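PDB 6I60: alpha-rhamnosidase from Dictyoglomus thermophilum, which probably hydrolyses terminal non-reducing alpha-L-rhamnose residues from alpha-L-rhamnosides. Local coordinates for residues A[522-527]-A[576-581]; A[529-534]-A[567-572]. All blocks are in the same frame, centred on the assembly; numbering follows the deposited sequence.

Both contacts are buried and lie within the six-hairpin glycosidase domain of the alpha-L-rhamnosidase, where they fasten helix 524-535 to the helices that come later in the chain. Interaction 1 holds the start of helix 524-535 against the end of helix 564-576 and the bend into helix 580-584; interaction 2 holds the following turns against the body of helix 564-576 and is nested inside the loop that interaction 1 closes. Their centres lie about 8 Å apart, and Tyr527 joins them by packing on Ile568 and Leu572. At the helix ends a hydrogen bond to a backbone N-H accompanies the hydrophobic packing; between the helix bodies the meeting is wholly apolar.

Interaction 1. Residues A[522-527]-A[576-581]; sequences DMIGFY and YGDKYV
With CG anti to its carbonyl carbon, Tyr576 sends its ring across to Ile524, whose CG1 branch lies anti to the backbone N (chi1 179°) and carries CD1 back along the ring toward the tyrosine's own CB; the two side chains run alongside one another head to tail. Ile524 CB sits 3.8 Å from the centroid of the Tyr576 ring, only 5° off its normal, a CH-pi contact over the centre of one face. Ile524 CD1 reaches the base of the tyrosine, 3.5 Å from Tyr576 CB, while Ile524 CG2 rests near Tyr576 CE2. At the far end of the ring Tyr576 OH accepts a nearly straight hydrogen bond from Met523 N (3.2 Å, 172°), at the entrance to helix 524-535. With an alanine at Tyr576, the Met523 N-H would probably lose this acceptor and a gap would open over Ile524. Asp578 edges the contact through CB and OD2, both 4.1 Å from Ile524 CD1, and its OD1 accepts a weak capping bond from Tyr580 N. The contact therefore joins the start of helix 524-535 to the turn between helices 564-576 and 580-584, with helix 514-520 packing against Met523 and Tyr527 alongside.

Interaction 2. Residues A[529-534]-A[567-572]; sequences KYLNDI and TIAWYL
Leu531 of helix 524-535 reaches out to meet Leu572 of helix 564-576 tip to tip, CD1 to CD1 at 3.7 Å. The same Leu531 CD1 lies 3.7 Å from Ala569 CB and also touches Ala569 CA, so the small alanine lets the methyl come right up to the opposing backbone. With CG anti to the carbonyl carbon (chi1 -86°) and CD1 anti to CA (chi2 -178°), Leu531 carries this methyl to both partners. This is the close part of the contact, and Val581 of helix 580-584 packs on both leucines there. Toward Ile568 the fit is looser: Leu531 CG stands 4.3 Å from Ile568 CG2, and Ile568 CD1 lies 4.2 Å from Tyr530 CD2, at the edge of the ring and near its plane. The axes of the two segments run roughly antiparallel, at 151°, and come no nearer than 10.5 Å. Away from the interface, Lys529 NZ forms a salt bridge to the syn lone pair of Asp533 OD2 (2.9 Å), and Asp533 OD1 pairs with Arg226. Lys529 and Asp533, which do not touch segment 567-572, are charged yet buried, and Trp570, on the other helix, is partly exposed and packs on helix 626-648. No hydrogen bond crosses between the segments; the pairing rests on shape and apolar burial, while Lys529 and Asp533 bind each other and, like Asn532 ND2, also residues outside the two segments.

Interaction 1. Residues A[522-527]-A[576-581]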
ATOM      1  N   ASP A 522      -4.463  -1.290   6.270  1.00 52.17           N
ATOM      2  CA  ASP A 522      -4.670   0.145   6.444  1.00 52.35           C
ATOM      3  C   ASP A 522      -3.796   0.880   5.435  1.00 53.57           C
ATOM      4  O   ASP A 522      -2.567   0.902   5.570  1.00 53.67           O
ATOM      5  CB  ASP A 522      -4.338   0.558   7.875  1.00 59.20           C
ATOM      6  CG  ASP A 522      -4.677   2.009   8.161  1.00 63.49           C
ATOM      7  OD1 ASP A 522      -4.814   2.368   9.351  1.00 62.14           O
ATOM      8  OD2 ASP A 522      -4.806   2.793   7.198  1.00 70.30           O
ATOM      9  N   MET A 523      -4.422   1.486   4.425  1.00 52.89           N
ATOM     10  CA  MET A 523      -3.692   2.044   3.294  1.00 51.51           C
ATOM     11  C   MET A 523      -3.877   3.542   3.099  1.00 51.64           C
ATOM     12  O   MET A 523      -3.306   4.092   2.150  1.00 55.22           O
ATOM     13  CB  MET A 523      -4.096   1.327   1.998  1.00 45.81           C
ATOM     14  CG  MET A 523      -4.056  -0.186   2.079  1.00 45.17           C
ATOM     15  SD  MET A 523      -2.420  -0.848   1.730  1.00 45.14           S
ATOM     16  CE  MET A 523      -1.920   0.190   0.360  1.00 46.31           C
ATOM     17  N   ILE A 524      -4.651   4.219   3.953  1.00 52.21           N
ATOM     18  CA  ILE A 524      -4.937   5.632   3.714  1.00 49.09           C
ATOM     19  C   ILE A 524      -3.669   6.470   3.844  1.00 53.77           C
ATOM     20  O   ILE A 524      -3.458   7.421   3.081  1.00 52.63           O
ATOM     21  CB  ILE A 524      -6.052   6.130   4.652  1.00 47.41           C
ATOM     22  CG1 ILE A 524      -6.324   7.614   4.402  1.00 41.40           C
ATOM     23  CG2 ILE A 524      -5.691   5.884   6.111  1.00 45.32           C
ATOM     24  CD1 ILE A 524      -7.780   7.984   4.438  1.00 41.86           C
ATOM     25  N   GLY A 525      -2.799   6.130   4.798  1.00 55.89           N
ATOM     26  CA  GLY A 525      -1.524   6.820   4.893  1.00 49.58           C
ATOM     27  C   GLY A 525      -0.598   6.501   3.738  1.00 53.74           C
ATOM     28  O   GLY A 525       0.162   7.364   3.290  1.00 52.04           O
ATOM     29  N   PHE A 526      -0.656   5.267   3.234  1.00 58.74           N
ATOM     30  CA  PHE A 526       0.188   4.878   2.111  1.00 49.34           C
ATOM     31  C   PHE A 526      -0.268   5.546   0.819  1.00 48.22           C
ATOM     32  O   PHE A 526       0.558   6.047   0.045  1.00 46.45           O
ATOM     33  CB  PHE A 526       0.179   3.358   1.962  1.00 42.43           C
ATOM     34  CG  PHE A 526       1.199   2.835   0.999  1.00 39.76           C
ATOM     35  CD1 PHE A 526       2.505   2.619   1.404  1.00 47.11           C
ATOM     36  CD2 PHE A 526       0.851   2.554  -0.313  1.00 42.70           C
ATOM     37  CE1 PHE A 526       3.448   2.132   0.517  1.00 55.01           C
ATOM     38  CE2 PHE A 526       1.790   2.069  -1.205  1.00 47.54           C
ATOM     39  CZ  PHE A 526       3.089   1.856  -0.790  1.00 48.63           C
ATOM     40  N   TYR A 527      -1.579   5.568   0.569  1.00 48.63           N
ATOM     41  CA  TYR A 527      -2.076   6.100  -0.693  1.00 52.82           C
ATOM     42  C   TYR A 527      -2.001   7.620  -0.738  1.00 50.62           C
ATOM     43  O   TYR A 527      -1.834   8.197  -1.818  1.00 48.29           O
ATOM     44  CB  TYR A 527      -3.508   5.622  -0.933  1.00 47.71           C
ATOM     45  CG  TYR A 527      -3.576   4.194  -1.420  1.00 46.45           C
ATOM     46  CD1 TYR A 527      -2.614   3.690  -2.285  1.00 40.16           C
ATOM     47  CD2 TYR A 527      -4.597   3.347  -1.013  1.00 54.48           C
ATOM     48  CE1 TYR A 527      -2.667   2.387  -2.731  1.00 51.06           C
ATOM     49  CE2 TYR A 527      -4.660   2.039  -1.455  1.00 49.84           C
ATOM     50  CZ  TYR A 527      -3.691   1.565  -2.313  1.00 52.34           C
ATOM     51  OH  TYR A 527      -3.747   0.265  -2.757  1.00 52.18           O
ATOM     52  N   TYR A 576     -12.893   5.386   3.427  1.00 50.83           N
ATOM     53  CA  TYR A 576     -12.466   6.102   4.620  1.00 52.58           C
ATOM     54  C   TYR A 576     -13.238   7.387   4.883  1.00 54.35           C
ATOM     55  O   TYR A 576     -13.124   7.931   5.987  1.00 50.09           O
ATOM     56  CB  TYR A 576     -10.971   6.441   4.540  1.00 45.78           C
ATOM     57  CG  TYR A 576     -10.059   5.238   4.470  1.00 46.45           C
ATOM     58  CD1 TYR A 576      -9.586   4.774   3.250  1.00 53.99           C
ATOM     59  CD2 TYR A 576      -9.663   4.572   5.622  1.00 45.93           C
ATOM     60  CE1 TYR A 576      -8.747   3.675   3.178  1.00 55.72           C
ATOM     61  CE2 TYR A 576      -8.823   3.471   5.561  1.00 47.84           C
ATOM     62  CZ  TYR A 576      -8.368   3.028   4.336  1.00 50.39           C
ATOM     63  OH  TYR A 576      -7.536   1.934   4.264  1.00 49.10           O
ATOM     64  N   GLY A 577     -14.009   7.886   3.924  1.00 57.67           N
ATOM     65  CA  GLY A 577     -14.732   9.132   4.118  1.00 61.49           C
ATOM     66  C   GLY A 577     -13.840  10.351   4.224  1.00 62.38           C
ATOM     67  O   GLY A 577     -14.104  11.237   5.047  1.00 64.93           O
ATOM     68  N   ASP A 578     -12.788  10.415   3.416  1.00 61.64           N
ATOM     69  CA  ASP A 578     -11.840  11.527   3.417  1.00 57.86           C
ATOM     70  C   ASP A 578     -12.106  12.364   2.169  1.00 64.59           C
ATOM     71  O   ASP A 578     -11.465  12.182   1.133  1.00 64.08           O
ATOM     72  CB  ASP A 578     -10.399  11.020   3.457  1.00 58.01           C
ATOM     73  CG  ASP A 578      -9.391  12.144   3.591  1.00 63.80           C
ATOM     74  OD1 ASP A 578      -9.800  13.267   3.951  1.00 70.53           O
ATOM     75  OD2 ASP A 578      -8.191  11.905   3.338  1.00 61.96           O
ATOM     76  N   LYS A 579     -13.065  13.287   2.275  1.00 69.31           N
ATOM     77  CA  LYS A 579     -13.357  14.191   1.171  1.00 66.15           C
ATOM     78  C   LYS A 579     -12.267  15.232   0.964  1.00 65.05           C
ATOM     79  O   LYS A 579     -12.236  15.871  -0.093  1.00 65.84           O
ATOM     80  CB  LYS A 579     -14.701  14.889   1.400  1.00 55.21           C
ATOM     81  CG  LYS A 579     -14.779  15.684   2.696  1.00 67.74           C
ATOM     82  CD  LYS A 579     -16.193  16.189   2.952  1.00 75.85           C
ATOM     83  CE  LYS A 579     -16.339  17.654   2.568  1.00 77.05           C
ATOM     84  NZ  LYS A 579     -17.753  18.013   2.258  1.00 62.64           N
ATOM     85  N   TYR A 580     -11.373  15.411   1.939  1.00 60.09           N
ATOM     86  CA  TYR A 580     -10.324  16.415   1.807  1.00 60.96           C
ATOM     87  C   TYR A 580      -9.296  16.023   0.754  1.00 63.85           C
ATOM     88  O   TYR A 580      -8.763  16.896   0.059  1.00 61.50           O
ATOM     89  CB  TYR A 580      -9.647  16.638   3.158  1.00 62.78           C
ATOM     90  CG  TYR A 580     -10.605  17.049   4.249  1.00 63.61           C
ATOM     91  CD1 TYR A 580     -10.879  16.201   5.313  1.00 68.68           C
ATOM     92  CD2 TYR A 580     -11.237  18.284   4.216  1.00 65.85           C
ATOM     93  CE1 TYR A 580     -11.756  16.573   6.315  1.00 71.22           C
ATOM     94  CE2 TYR A 580     -12.115  18.664   5.211  1.00 67.15           C
ATOM     95  CZ  TYR A 580     -12.370  17.805   6.259  1.00 67.99           C
ATOM     96  OH  TYR A 580     -13.244  18.180   7.255  1.00 78.19           O
ATOM     97  N   VAL A 581      -9.004  14.726   0.620  1.00 58.53           N
ATOM     98  CA  VAL A 581      -8.076  14.287  -0.414  1.00 54.97           C
ATOM     99  C   VAL A 581      -8.674  14.469  -1.802  1.00 61.98           C
ATOM    100  O   VAL A 581      -7.937  14.487  -2.794  1.00 65.66           O
ATOM    101  CB  VAL A 581      -7.659  12.822  -0.182  1.00 57.14           C
ATOM    102  CG1 VAL A 581      -8.715  11.870  -0.719  1.00 60.46           C
ATOM    103  CG2 VAL A 581      -6.310  12.549  -0.827  1.00 59.23           C
TER

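Interaction 2. Residues A[529-534]-A[567-572]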
ATOM      1  N   LYS A 529       0.442   9.385   0.421  1.00 53.42           N
ATOM      2  CA  LYS A 529       1.801   9.650  -0.038  1.00 47.86           C
ATOM      3  C   LYS A 529       1.949   9.340  -1.522  1.00 51.71           C
ATOM      4  O   LYS A 529       2.622  10.078  -2.251  1.00 55.97           O
ATOM      5  CB  LYS A 529       2.799   8.835   0.786  1.00 47.55           C
ATOM      6  CG  LYS A 529       4.246   8.988   0.347  1.00 46.64           C
ATOM      7  CD  LYS A 529       4.770   7.705  -0.265  1.00 51.50           C
ATOM      8  CE  LYS A 529       6.256   7.802  -0.566  1.00 59.92           C
ATOM      9  NZ  LYS A 529       6.591   7.165  -1.870  1.00 61.27           N
ATOM     10  N   TYR A 530       1.328   8.253  -1.988  1.00 53.37           N
ATOM     11  CA  TYR A 530       1.437   7.892  -3.397  1.00 51.84           C
ATOM     12  C   TYR A 530       0.645   8.852  -4.276  1.00 53.17           C
ATOM     13  O   TYR A 530       1.058   9.155  -5.402  1.00 46.42           O
ATOM     14  CB  TYR A 530       0.966   6.454  -3.616  1.00 45.55           C
ATOM     15  CG  TYR A 530       1.252   5.934  -5.006  1.00 48.81           C
ATOM     16  CD1 TYR A 530       2.544   5.946  -5.521  1.00 54.32           C
ATOM     17  CD2 TYR A 530       0.231   5.438  -5.809  1.00 43.69           C
ATOM     18  CE1 TYR A 530       2.812   5.472  -6.796  1.00 52.53           C
ATOM     19  CE2 TYR A 530       0.490   4.964  -7.085  1.00 51.23           C
ATOM     20  CZ  TYR A 530       1.782   4.983  -7.573  1.00 52.82           C
ATOM     21  OH  TYR A 530       2.043   4.513  -8.840  1.00 49.55           O
ATOM     22  N   LEU A 531      -0.500   9.330  -3.782  1.00 51.65           N
ATOM     23  CA  LEU A 531      -1.260  10.330  -4.524  1.00 54.49           C
ATOM     24  C   LEU A 531      -0.452  11.604  -4.715  1.00 53.00           C
ATOM     25  O   LEU A 531      -0.588  12.279  -5.743  1.00 47.57           O
ATOM     26  CB  LEU A 531      -2.575  10.632  -3.806  1.00 50.14           C
ATOM     27  CG  LEU A 531      -3.746   9.708  -4.146  1.00 48.86           C
ATOM     28  CD1 LEU A 531      -5.003  10.133  -3.402  1.00 46.40           C
ATOM     29  CD2 LEU A 531      -3.983   9.686  -5.648  1.00 48.92           C
ATOM     30  N   ASN A 532       0.393  11.946  -3.743  1.00 50.84           N
ATOM     31  CA  ASN A 532       1.303  13.070  -3.926  1.00 54.31           C
ATOM     32  C   ASN A 532       2.339  12.763  -4.998  1.00 54.87           C
ATOM     33  O   ASN A 532       2.723  13.650  -5.768  1.00 60.42           O
ATOM     34  CB  ASN A 532       1.987  13.416  -2.603  1.00 51.09           C
ATOM     35  CG  ASN A 532       1.081  14.182  -1.661  1.00 49.58           C
ATOM     36  OD1 ASN A 532       0.129  14.836  -2.086  1.00 54.03           O
ATOM     37  ND2 ASN A 532       1.376  14.105  -0.369  1.00 44.89           N
ATOM     38  N   ASP A 533       2.812  11.512  -5.055  1.00 54.45           N
ATOM     39  CA  ASP A 533       3.798  11.136  -6.065  1.00 53.89           C
ATOM     40  C   ASP A 533       3.236  11.306  -7.470  1.00 48.84           C
ATOM     41  O   ASP A 533       3.945  11.751  -8.381  1.00 41.35           O
ATOM     42  CB  ASP A 533       4.256   9.694  -5.844  1.00 55.91           C
ATOM     43  CG  ASP A 533       5.086   9.531  -4.584  1.00 62.24           C
ATOM     44  OD1 ASP A 533       5.449  10.556  -3.971  1.00 65.77           O
ATOM     45  OD2 ASP A 533       5.372   8.373  -4.207  1.00 60.25           O
ATOM     46  N   ILE A 534       1.964  10.953  -7.663  1.00 51.63           N
ATOM     47  CA  ILE A 534       1.319  11.175  -8.952  1.00 52.37           C
ATOM     48  C   ILE A 534       1.184  12.666  -9.227  1.00 49.97           C
ATOM     49  O   ILE A 534       1.352  13.121 -10.365  1.00 48.27           O
ATOM     50  CB  ILE A 534      -0.044  10.459  -8.989  1.00 49.20           C
ATOM     51  CG1 ILE A 534       0.149   8.952  -8.807  1.00 45.59           C
ATOM     52  CG2 ILE A 534      -0.779  10.759 -10.283  1.00 45.91           C
ATOM     53  CD1 ILE A 534      -0.883   8.313  -7.913  1.00 46.54           C
ATOM     54  N   THR A 567      -8.912   7.159  -9.393  1.00 52.21           N
ATOM     55  CA  THR A 567      -9.483   5.945  -8.817  1.00 54.95           C
ATOM     56  C   THR A 567      -9.030   5.756  -7.375  1.00 51.68           C
ATOM     57  O   THR A 567      -9.854   5.560  -6.475  1.00 49.99           O
ATOM     58  CB  THR A 567      -9.104   4.728  -9.663  1.00 49.58           C
ATOM     59  OG1 THR A 567      -9.794   4.785 -10.918  1.00 47.54           O
ATOM     60  CG2 THR A 567      -9.472   3.438  -8.944  1.00 40.83           C
ATOM     61  N   ILE A 568      -7.717   5.815  -7.136  1.00 47.08           N
ATOM     62  CA  ILE A 568      -7.207   5.643  -5.779  1.00 52.69           C
ATOM     63  C   ILE A 568      -7.728   6.751  -4.874  1.00 48.72           C
ATOM     64  O   ILE A 568      -8.075   6.512  -3.711  1.00 53.86           O
ATOM     65  CB  ILE A 568      -5.668   5.584  -5.790  1.00 45.52           C
ATOM     66  CG1 ILE A 568      -5.194   4.329  -6.524  1.00 39.50           C
ATOM     67  CG2 ILE A 568      -5.119   5.605  -4.375  1.00 44.19           C
ATOM     68  CD1 ILE A 568      -3.702   4.284  -6.760  1.00 45.51           C
ATOM     69  N   ALA A 569      -7.812   7.976  -5.396  1.00 48.89           N
ATOM     70  CA  ALA A 569      -8.358   9.074  -4.606  1.00 50.27           C
ATOM     71  C   ALA A 569      -9.830   8.840  -4.284  1.00 50.49           C
ATOM     72  O   ALA A 569     -10.273   9.103  -3.160  1.00 51.57           O
ATOM     73  CB  ALA A 569      -8.169  10.398  -5.341  1.00 37.40           C
ATOM     74  N   TRP A 570     -10.600   8.342  -5.254  1.00 50.76           N
ATOM     75  CA  TRP A 570     -11.999   8.019  -4.990  1.00 51.74           C
ATOM     76  C   TRP A 570     -12.125   6.872  -3.997  1.00 51.22           C
ATOM     77  O   TRP A 570     -13.086   6.829  -3.219  1.00 48.54           O
ATOM     78  CB  TRP A 570     -12.718   7.676  -6.295  1.00 47.36           C
ATOM     79  CG  TRP A 570     -14.133   7.230  -6.100  1.00 53.44           C
ATOM     80  CD1 TRP A 570     -14.591   5.945  -6.077  1.00 57.20           C
ATOM     81  CD2 TRP A 570     -15.277   8.066  -5.898  1.00 59.42           C
ATOM     82  NE1 TRP A 570     -15.949   5.929  -5.872  1.00 55.04           N
ATOM     83  CE2 TRP A 570     -16.396   7.218  -5.760  1.00 59.82           C
ATOM     84  CE3 TRP A 570     -15.466   9.450  -5.820  1.00 59.85           C
ATOM     85  CZ2 TRP A 570     -17.683   7.709  -5.550  1.00 59.63           C
ATOM     86  CZ3 TRP A 570     -16.746   9.934  -5.612  1.00 60.03           C
ATOM     87  CH2 TRP A 570     -17.838   9.066  -5.478  1.00 59.88           C
ATOM     88  N   TYR A 571     -11.172   5.938  -4.007  1.00 54.01           N
ATOM     89  CA  TYR A 571     -11.185   4.856  -3.028  1.00 50.33           C
ATOM     90  C   TYR A 571     -10.979   5.391  -1.618  1.00 51.54           C
ATOM     91  O   TYR A 571     -11.607   4.911  -0.666  1.00 51.75           O
ATOM     92  CB  TYR A 571     -10.112   3.822  -3.372  1.00 49.93           C
ATOM     93  CG  TYR A 571     -10.534   2.811  -4.416  1.00 54.83           C
ATOM     94  CD1 TYR A 571     -11.878   2.531  -4.637  1.00 49.24           C
ATOM     95  CD2 TYR A 571      -9.590   2.138  -5.181  1.00 48.35           C
ATOM     96  CE1 TYR A 571     -12.266   1.609  -5.590  1.00 45.63           C
ATOM     97  CE2 TYR A 571      -9.971   1.215  -6.136  1.00 46.87           C
ATOM     98  CZ  TYR A 571     -11.309   0.955  -6.336  1.00 42.90           C
ATOM     99  OH  TYR A 571     -11.692   0.036  -7.284  1.00 57.37           O
ATOM    100  N   LEU A 572     -10.106   6.391  -1.465  1.00 49.62           N
ATOM    101  CA  LEU A 572      -9.851   6.963  -0.148  1.00 48.30           C
ATOM    102  C   LEU A 572     -11.088   7.648   0.420  1.00 55.25           C
ATOM    103  O   LEU A 572     -11.263   7.693   1.643  1.00 54.86           O
ATOM    104  CB  LEU A 572      -8.686   7.948  -0.223  1.00 45.65           C
ATOM    105  CG  LEU A 572      -7.324   7.334  -0.546  1.00 47.01           C
ATOM    106  CD1 LEU A 572      -6.223   8.373  -0.419  1.00 49.40           C
ATOM    107  CD2 LEU A 572      -7.052   6.141   0.360  1.00 50.88           C
TER